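PDB 4ANO: ESSB, which is an integral membrane component of the bacterial type VII (Ess) secretion system, represented here by its cytoplasmic fragment, which probably has a protein-kinase-like fold. Local coordinates for residues T9-L15 against I109-N114; F76-R80 against A154-G158. All coordinates share one frame; numbering follows the deposited sequence.

Interaction 1: residues T9-L15 against I109-N114; sequences TYLETQL and IVCPEN
The Y10 ring meets the 109-114 segment along one flank: its CD2 lies 4.0 Å from C111 CB, and its CE2 comes equally near I109 CD1, both approached obliquely. The C111 sulfur sits at the ring edge, with SG 5.4 Å from the Y10 ring centroid and 81° off the normal. One face of the ring carries CG of Q14, a turn later in helix 10-15. Y10 CG stands anti to the backbone N (chi1 179°), which swings the ring along the helix flank beside I109.

L11 carries most of the apolar contact. In one of its two modelled conformers L11 CG touches C111 SG at 3.5 Å, CD2 reaches I109 CD1, and CD1 lies against the E113 chain and N114 CB. I109 CD1 reaches Q14 CB at 3.6 Å, the two side chains crossing obliquely.

The polar end is at T9, the N-cap residue. T9 OG1 donates to the syn lone pair of E113 OE1 at 2.8 Å and accepts from E12 N. In return T9 N donates to E12 OE1, which completes a capping box. One water joins T9 OG1 to E113 OE2, and another joins L11 N to E113 OE1, so both carboxylate oxygens are engaged. A valine in place of T9 would probably leave E12 N without its cap and E113 OE1 without its hydroxyl donor.

N114 ND2 bonds I109 O at 2.9 Å, nearly in its own amide plane, and bridges the ends of its segment; N114 OD1 accepts from H127 N. The Y10 hydroxyl bonds E147 of helix 141-155, and the Y10 ring packs edge-to-face with F162 of helix 162-168. The contact thus seats the N-terminal helix on the link between strands 106-107 and 115-117, beside those two helices.

Interaction 2: residues F76-R80 against A154-G158; sequences FAAIR and ALTEG
F76 and L155 form the apolar half of this contact. L155 CD1 lies over one face of the F76 ring, 4.0 Å from its centroid and 22° off the normal, a CH-pi contact shifted toward the rim. The ring's far end presses closer, with F76 CZ 3.5 Å from L155 CB. The backbone carbon of A154 lies at the ring edge, near its plane. The same L155 CD1 also meets I79 CG2 at 4.2 Å, so this methyl is shared by two residues of helix 76-80.

R80 forms the polar half. Its aliphatic CD rests against two backbone carbonyls, 3.4 Å from A154 O and a little farther from L155 O. Beyond it, R80 NH2 donates to G158 O at 3.1 Å with an N-H...O angle of 151°. The carbonyl meets the edge of the guanidinium, somewhat tilted from its plane. The R80 chain leaves the backbone with CG anti to N, then bends at chi2 (58°), which carries the guanidinium over to the 154-158 turn.

G158 takes a positive phi as the chain leaves the helix. With no side chain, G158 lets R80 NE pass 3.7 Å from its CA.

Second-shell bonds hold the turn. R87 of helix 84-98 donates to L155 O and T156 O, and in one of its two modelled conformers E157 bonds S175. The R80 and R87 guanidinium groups lie close together, like charges near each other, but they bind different carbonyls.

L155 also packs on A90 of helix 84-98, while F76 and I79 lean on F117 of strand 115-117. The contact therefore brings the short helix 76-80 against the C-terminal end of helix 141-155, with helix 84-98 and strand 115-117 close by.

How the interactions relate
From the N terminus, the chain first supplies helix 10-15, whose partner 109-114 comes only after the four-stranded sheet, helix 76-80 and helix 84-98. Interaction 1 closes that long loop. Interaction 2 starts within it, at 76-80, and closes beyond it, at 154-158, so the two contacts cross. Their centres are about 16 Å apart, yet they touch: P112 O packs 3.6 Å from F76 CB. The segment 109-114 thus meets the N-terminal helix and also abuts helix 76-80. Helix 141-155 takes part in both surroundings, through E147 near interaction 1 and through its C-terminal end in interaction 2. Together they tie the N-terminal segment to the helical part.

Interaction 1: residues T9-L15 against I109-N114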
ATOM      1  N   THR A   9      14.348  -3.006  -2.004  1.00 36.14           N
ATOM      2  CA  THR A   9      13.153  -2.973  -1.146  1.00 33.15           C
ATOM      3  C   THR A   9      12.133  -3.994  -1.667  1.00 29.94           C
ATOM      4  O   THR A   9      12.335  -4.572  -2.694  1.00 28.74           O
ATOM      5  CB  THR A   9      12.527  -1.589  -1.118  1.00 33.11           C
ATOM      6  OG1 THR A   9      12.172  -1.185  -2.443  1.00 32.27           O
ATOM      7  CG2 THR A   9      13.507  -0.567  -0.497  1.00 33.25           C
ATOM      8  N   TYR A  10      11.038  -4.184  -0.949  1.00 28.08           N
ATOM      9  CA  TYR A  10      10.017  -5.090  -1.463  1.00 27.27           C
ATOM     10  C   TYR A  10       9.504  -4.597  -2.861  1.00 25.09           C
ATOM     11  O   TYR A  10       9.407  -5.394  -3.809  1.00 26.76           O
ATOM     12  CB  TYR A  10       8.858  -5.109  -0.461  1.00 27.06           C
ATOM     13  CG  TYR A  10       7.727  -6.005  -0.901  1.00 22.39           C
ATOM     14  CD1 TYR A  10       7.841  -7.372  -0.842  1.00 25.04           C
ATOM     15  CD2 TYR A  10       6.546  -5.441  -1.367  1.00 24.34           C
ATOM     16  CE1 TYR A  10       6.810  -8.177  -1.232  1.00 24.74           C
ATOM     17  CE2 TYR A  10       5.462  -6.229  -1.751  1.00 19.99           C
ATOM     18  CZ  TYR A  10       5.593  -7.597  -1.675  1.00 20.88           C
ATOM     19  OH  TYR A  10       4.584  -8.363  -2.125  1.00 23.04           O
ATOM     20  N   LEU A  11       9.146  -3.325  -2.964  0.50 26.21           N
ATOM     21  CA  LEU A  11       8.720  -2.750  -4.247  0.50 25.93           C
ATOM     22  C   LEU A  11       9.722  -3.104  -5.321  0.50 25.76           C
ATOM     23  O   LEU A  11       9.391  -3.701  -6.367  0.50 23.20           O
ATOM     24  CB  LEU A  11       8.673  -1.235  -4.131  0.50 26.34           C
ATOM     25  CG  LEU A  11       7.370  -0.596  -3.687  0.50 25.98           C
ATOM     26  CD1 LEU A  11       7.526   0.914  -3.661  0.50 25.61           C
ATOM     27  CD2 LEU A  11       6.148  -1.017  -4.545  0.50 21.70           C
ATOM     28  N   GLU A  12      10.974  -2.732  -5.078  1.00 24.84           N
ATOM     29  CA  GLU A  12      11.993  -2.990  -6.144  1.00 27.26           C
ATOM     30  C   GLU A  12      12.053  -4.415  -6.617  1.00 27.28           C
ATOM     31  O   GLU A  12      12.118  -4.726  -7.811  1.00 28.06           O
ATOM     32  CB  GLU A  12      13.367  -2.524  -5.673  1.00 28.15           C
ATOM     33  CG  GLU A  12      13.420  -1.044  -5.655  1.00 28.94           C
ATOM     34  CD  GLU A  12      14.815  -0.588  -5.278  1.00 36.89           C
ATOM     35  OE1 GLU A  12      15.250  -1.031  -4.198  1.00 39.58           O
ATOM     36  OE2 GLU A  12      15.460   0.173  -6.040  1.00 34.47           O
ATOM     37  N   THR A  13      12.043  -5.336  -5.668  1.00 27.31           N
ATOM     38  CA  THR A  13      12.070  -6.741  -5.940  1.00 27.90           C
ATOM     39  C   THR A  13      10.823  -7.232  -6.698  1.00 27.59           C
ATOM     40  O   THR A  13      10.943  -8.017  -7.675  1.00 26.19           O
ATOM     41  CB  THR A  13      12.270  -7.516  -4.591  1.00 28.81           C
ATOM     42  OG1 THR A  13      13.519  -7.102  -4.026  1.00 35.48           O
ATOM     43  CG2 THR A  13      12.352  -9.000  -4.844  1.00 31.46           C
ATOM     44  N   GLN A  14       9.625  -6.819  -6.247  1.00 24.43           N
ATOM     45  CA  GLN A  14       8.402  -7.278  -6.934  1.00 23.84           C
ATOM     46  C   GLN A  14       8.293  -6.678  -8.364  1.00 23.17           C
ATOM     47  O   GLN A  14       7.698  -7.329  -9.286  1.00 26.04           O
ATOM     48  CB  GLN A  14       7.133  -6.809  -6.230  1.00 24.71           C
ATOM     49  CG  GLN A  14       6.871  -7.535  -4.872  1.00 24.50           C
ATOM     50  CD  GLN A  14       6.743  -9.010  -5.040  1.00 22.88           C
ATOM     51  OE1 GLN A  14       5.959  -9.523  -5.889  1.00 26.23           O
ATOM     52  NE2 GLN A  14       7.625  -9.751  -4.371  1.00 29.26           N
ATOM     53  N   LEU A  15       8.792  -5.469  -8.539  1.00 23.44           N
ATOM     54  CA  LEU A  15       8.701  -4.822  -9.890  1.00 22.69           C
ATOM     55  C   LEU A  15       9.858  -5.257 -10.782  1.00 25.76           C
ATOM     56  O   LEU A  15       9.754  -5.016 -12.007  1.00 25.55           O
ATOM     57  CB  LEU A  15       8.750  -3.293  -9.705  1.00 23.75           C
ATOM     58  CG  LEU A  15       7.479  -2.493  -9.491  1.00 25.78           C
ATOM     59  CD1 LEU A  15       6.418  -3.128  -8.780  1.00 28.09           C
ATOM     60  CD2 LEU A  15       7.851  -1.155  -8.844  1.00 25.26           C
ATOM     61  N   ILE A 109      -0.158  -2.664  -5.898  1.00 17.55           N
ATOM     62  CA  ILE A 109       0.862  -3.293  -4.999  1.00 17.63           C
ATOM     63  C   ILE A 109       0.868  -2.498  -3.708  1.00 16.94           C
ATOM     64  O   ILE A 109       1.088  -1.251  -3.700  1.00 17.28           O
ATOM     65  CB  ILE A 109       2.276  -3.448  -5.635  1.00 16.98           C
ATOM     66  CG1 ILE A 109       3.353  -3.865  -4.576  1.00 17.51           C
ATOM     67  CG2 ILE A 109       2.789  -2.115  -6.377  1.00 19.19           C
ATOM     68  CD1 ILE A 109       4.608  -4.463  -5.289  1.00 21.72           C
ATOM     69  N   VAL A 110       0.664  -3.218  -2.573  1.00 17.20           N
ATOM     70  CA  VAL A 110       0.448  -2.541  -1.304  1.00 17.68           C
ATOM     71  C   VAL A 110       1.649  -2.773  -0.381  1.00 18.70           C
ATOM     72  O   VAL A 110       2.015  -3.905  -0.006  1.00 19.85           O
ATOM     73  CB  VAL A 110      -0.845  -3.028  -0.614  1.00 16.42           C
ATOM     74  CG1 VAL A 110      -1.000  -2.361   0.746  1.00 18.70           C
ATOM     75  CG2 VAL A 110      -2.050  -2.791  -1.548  1.00 19.25           C
ATOM     76  N   CYS A 111       2.311  -1.693   0.017  1.00 18.65           N
ATOM     77  CA  CYS A 111       3.393  -1.752   0.976  1.00 16.65           C
ATOM     78  C   CYS A 111       3.627  -0.318   1.468  1.00 20.10           C
ATOM     79  O   CYS A 111       3.197   0.597   0.784  1.00 21.36           O
ATOM     80  CB  CYS A 111       4.629  -2.476   0.491  1.00 18.87           C
ATOM     81  SG  CYS A 111       5.329  -1.540  -0.990  0.99 23.79           S
ATOM     82  N   PRO A 112       4.296  -0.130   2.609  1.00 19.76           N
ATOM     83  CA  PRO A 112       4.426   1.217   3.185  1.00 22.28           C
ATOM     84  C   PRO A 112       5.180   2.169   2.257  1.00 20.71           C
ATOM     85  O   PRO A 112       4.769   3.344   2.192  1.00 25.09           O
ATOM     86  CB  PRO A 112       5.218   0.955   4.513  1.00 23.32           C
ATOM     87  CG  PRO A 112       4.628  -0.392   4.928  1.00 24.24           C
ATOM     88  CD  PRO A 112       4.556  -1.188   3.611  1.00 20.68           C
ATOM     89  N   GLU A 113       6.131   1.673   1.474  1.00 24.39           N
ATOM     90  CA  GLU A 113       6.962   2.552   0.603  1.00 24.40           C
ATOM     91  C   GLU A 113       6.084   3.112  -0.511  1.00 24.15           C
ATOM     92  O   GLU A 113       6.434   4.146  -1.146  1.00 26.54           O
ATOM     93  CB  GLU A 113       8.093   1.763  -0.064  1.00 26.77           C
ATOM     94  CG  GLU A 113       9.159   2.633  -0.655  1.00 35.29           C
ATOM     95  CD  GLU A 113      10.310   1.882  -1.315  1.00 39.84           C
ATOM     96  OE1 GLU A 113      10.252   0.647  -1.584  1.00 39.64           O
ATOM     97  OE2 GLU A 113      11.314   2.600  -1.566  1.00 46.91           O
ATOM     98  N   ASN A 114       4.995   2.415  -0.808  1.00 19.97           N
ATOM     99  CA  ASN A 114       4.160   2.796  -1.941  1.00 20.54           C
ATOM    100  C   ASN A 114       2.928   3.598  -1.598  1.00 20.22           C
ATOM    101  O   ASN A 114       2.051   3.777  -2.438  1.00 23.65           O
ATOM    102  CB  ASN A 114       3.771   1.543  -2.723  1.00 19.18           C
ATOM    103  CG  ASN A 114       3.438   1.847  -4.155  1.00 21.14           C
ATOM    104  OD1 ASN A 114       4.015   2.762  -4.796  1.00 22.51           O
ATOM    105  ND2 ASN A 114       2.494   1.062  -4.699  1.00 19.79           N
TER
HETATM  106  O   HOH W   1      13.283   1.646  -3.031  1.00 38.09           O
HETATM  107  O   HOH W   2       9.189  -1.524  -0.517  1.00 28.44           O

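Interaction 2: residues F76-R80 against A154-G158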
ATOM      1  N   PHE A  76       3.729   7.251   5.050  1.00 28.15           N
ATOM      2  CA  PHE A  76       3.282   6.171   5.885  1.00 26.89           C
ATOM      3  C   PHE A  76       3.900   6.348   7.300  1.00 29.91           C
ATOM      4  O   PHE A  76       3.210   6.248   8.315  1.00 29.74           O
ATOM      5  CB  PHE A  76       3.768   4.857   5.266  1.00 27.06           C
ATOM      6  CG  PHE A  76       3.223   3.645   5.974  1.00 27.22           C
ATOM      7  CD1 PHE A  76       3.887   3.092   7.083  1.00 27.31           C
ATOM      8  CD2 PHE A  76       2.011   3.044   5.548  1.00 27.71           C
ATOM      9  CE1 PHE A  76       3.391   1.975   7.685  1.00 28.97           C
ATOM     10  CE2 PHE A  76       1.539   1.864   6.139  1.00 22.37           C
ATOM     11  CZ  PHE A  76       2.248   1.353   7.219  1.00 26.36           C
ATOM     12  N   ALA A  77       5.187   6.615   7.379  1.00 32.60           N
ATOM     13  CA  ALA A  77       5.766   6.777   8.731  1.00 36.02           C
ATOM     14  C   ALA A  77       5.146   7.934   9.544  1.00 36.46           C
ATOM     15  O   ALA A  77       4.950   7.803  10.782  1.00 37.95           O
ATOM     16  CB  ALA A  77       7.282   6.798   8.691  1.00 38.37           C
ATOM     17  N   ALA A  78       4.699   9.026   8.890  1.00 36.16           N
ATOM     18  CA  ALA A  78       3.987  10.071   9.595  1.00 35.71           C
ATOM     19  C   ALA A  78       2.659   9.604  10.201  1.00 33.81           C
ATOM     20  O   ALA A  78       2.292  10.022  11.310  1.00 35.30           O
ATOM     21  CB  ALA A  78       3.760  11.306   8.679  1.00 34.71           C
ATOM     22  N   ILE A  79       1.894   8.804   9.458  1.00 29.85           N
ATOM     23  CA  ILE A  79       0.657   8.293  10.018  1.00 29.26           C
ATOM     24  C   ILE A  79       0.915   7.341  11.165  1.00 29.28           C
ATOM     25  O   ILE A  79       0.140   7.286  12.117  1.00 30.11           O
ATOM     26  CB  ILE A  79      -0.266   7.699   8.910  1.00 29.56           C
ATOM     27  CG1 ILE A  79      -0.349   8.714   7.774  1.00 28.40           C
ATOM     28  CG2 ILE A  79      -1.579   7.319   9.510  1.00 28.26           C
ATOM     29  CD1 ILE A  79      -1.013  10.089   8.242  1.00 32.75           C
ATOM     30  N   ARG A  80       1.999   6.588  11.071  1.00 30.37           N
ATOM     31  CA  ARG A  80       2.413   5.631  12.119  1.00 31.15           C
ATOM     32  C   ARG A  80       2.615   6.345  13.499  1.00 32.65           C
ATOM     33  O   ARG A  80       2.456   5.737  14.567  1.00 32.14           O
ATOM     34  CB  ARG A  80       3.649   4.818  11.630  1.00 30.87           C
ATOM     35  CG  ARG A  80       4.298   3.734  12.626  1.00 35.33           C
ATOM     36  CD  ARG A  80       3.406   2.558  13.189  1.00 41.19           C
ATOM     37  NE  ARG A  80       4.127   1.829  14.258  1.00 40.73           N
ATOM     38  CZ  ARG A  80       4.152   2.200  15.540  1.00 39.81           C
ATOM     39  NH1 ARG A  80       3.464   3.287  15.944  1.00 38.63           N
ATOM     40  NH2 ARG A  80       4.828   1.478  16.437  1.00 41.24           N
ATOM     41  N   ALA A 154       1.719  -3.406  10.061  1.00 21.67           N
ATOM     42  CA  ALA A 154       2.780  -2.417  10.187  1.00 20.67           C
ATOM     43  C   ALA A 154       2.234  -1.025  10.588  1.00 23.76           C
ATOM     44  O   ALA A 154       2.892  -0.292  11.322  1.00 24.61           O
ATOM     45  CB  ALA A 154       3.572  -2.310   8.929  1.00 24.22           C
ATOM     46  N   LEU A 155       1.061  -0.662  10.110  1.00 21.20           N
ATOM     47  CA  LEU A 155       0.527   0.659  10.399  1.00 23.72           C
ATOM     48  C   LEU A 155      -0.109   0.740  11.825  1.00 23.36           C
ATOM     49  O   LEU A 155       0.008   1.789  12.486  1.00 26.29           O
ATOM     50  CB  LEU A 155      -0.520   0.975   9.357  1.00 21.02           C
ATOM     51  CG  LEU A 155      -1.235   2.312   9.428  1.00 26.06           C
ATOM     52  CD1 LEU A 155      -0.159   3.386   9.284  1.00 28.72           C
ATOM     53  CD2 LEU A 155      -2.249   2.431   8.322  1.00 24.29           C
ATOM     54  N   THR A 156      -0.752  -0.345  12.249  1.00 24.97           N
ATOM     55  CA  THR A 156      -1.633  -0.358  13.434  1.00 26.31           C
ATOM     56  C   THR A 156      -0.885  -0.883  14.642  1.00 27.70           C
ATOM     57  O   THR A 156      -0.500  -0.117  15.472  1.00 28.97           O
ATOM     58  CB  THR A 156      -2.936  -1.164  13.202  1.00 24.33           C
ATOM     59  OG1 THR A 156      -2.625  -2.523  12.805  1.00 26.30           O
ATOM     60  CG2 THR A 156      -3.759  -0.520  12.069  1.00 28.83           C
ATOM     61  N   GLU A 157      -0.751  -2.195  14.737  0.50 29.19           N
ATOM     62  CA  GLU A 157       0.048  -2.874  15.778  0.50 30.65           C
ATOM     63  C   GLU A 157       1.454  -2.295  15.824  0.50 31.21           C
ATOM     64  O   GLU A 157       1.951  -1.887  16.896  0.50 31.62           O
ATOM     65  CB  GLU A 157       0.142  -4.356  15.454  0.50 30.69           C
ATOM     66  CG  GLU A 157       0.818  -5.185  16.547  0.50 33.83           C
ATOM     67  CD  GLU A 157      -0.147  -6.130  17.264  0.50 34.43           C
ATOM     68  OE1 GLU A 157      -1.243  -5.693  17.719  0.50 36.73           O
ATOM     69  OE2 GLU A 157       0.222  -7.324  17.379  0.50 37.99           O
ATOM     70  N   GLY A 158       2.082  -2.276  14.660  1.00 30.57           N
ATOM     71  CA  GLY A 158       3.384  -1.747  14.425  1.00 31.93           C
ATOM     72  C   GLY A 158       4.510  -2.276  15.335  1.00 35.24           C
ATOM     73  O   GLY A 158       5.385  -1.499  15.732  1.00 37.63           O
TER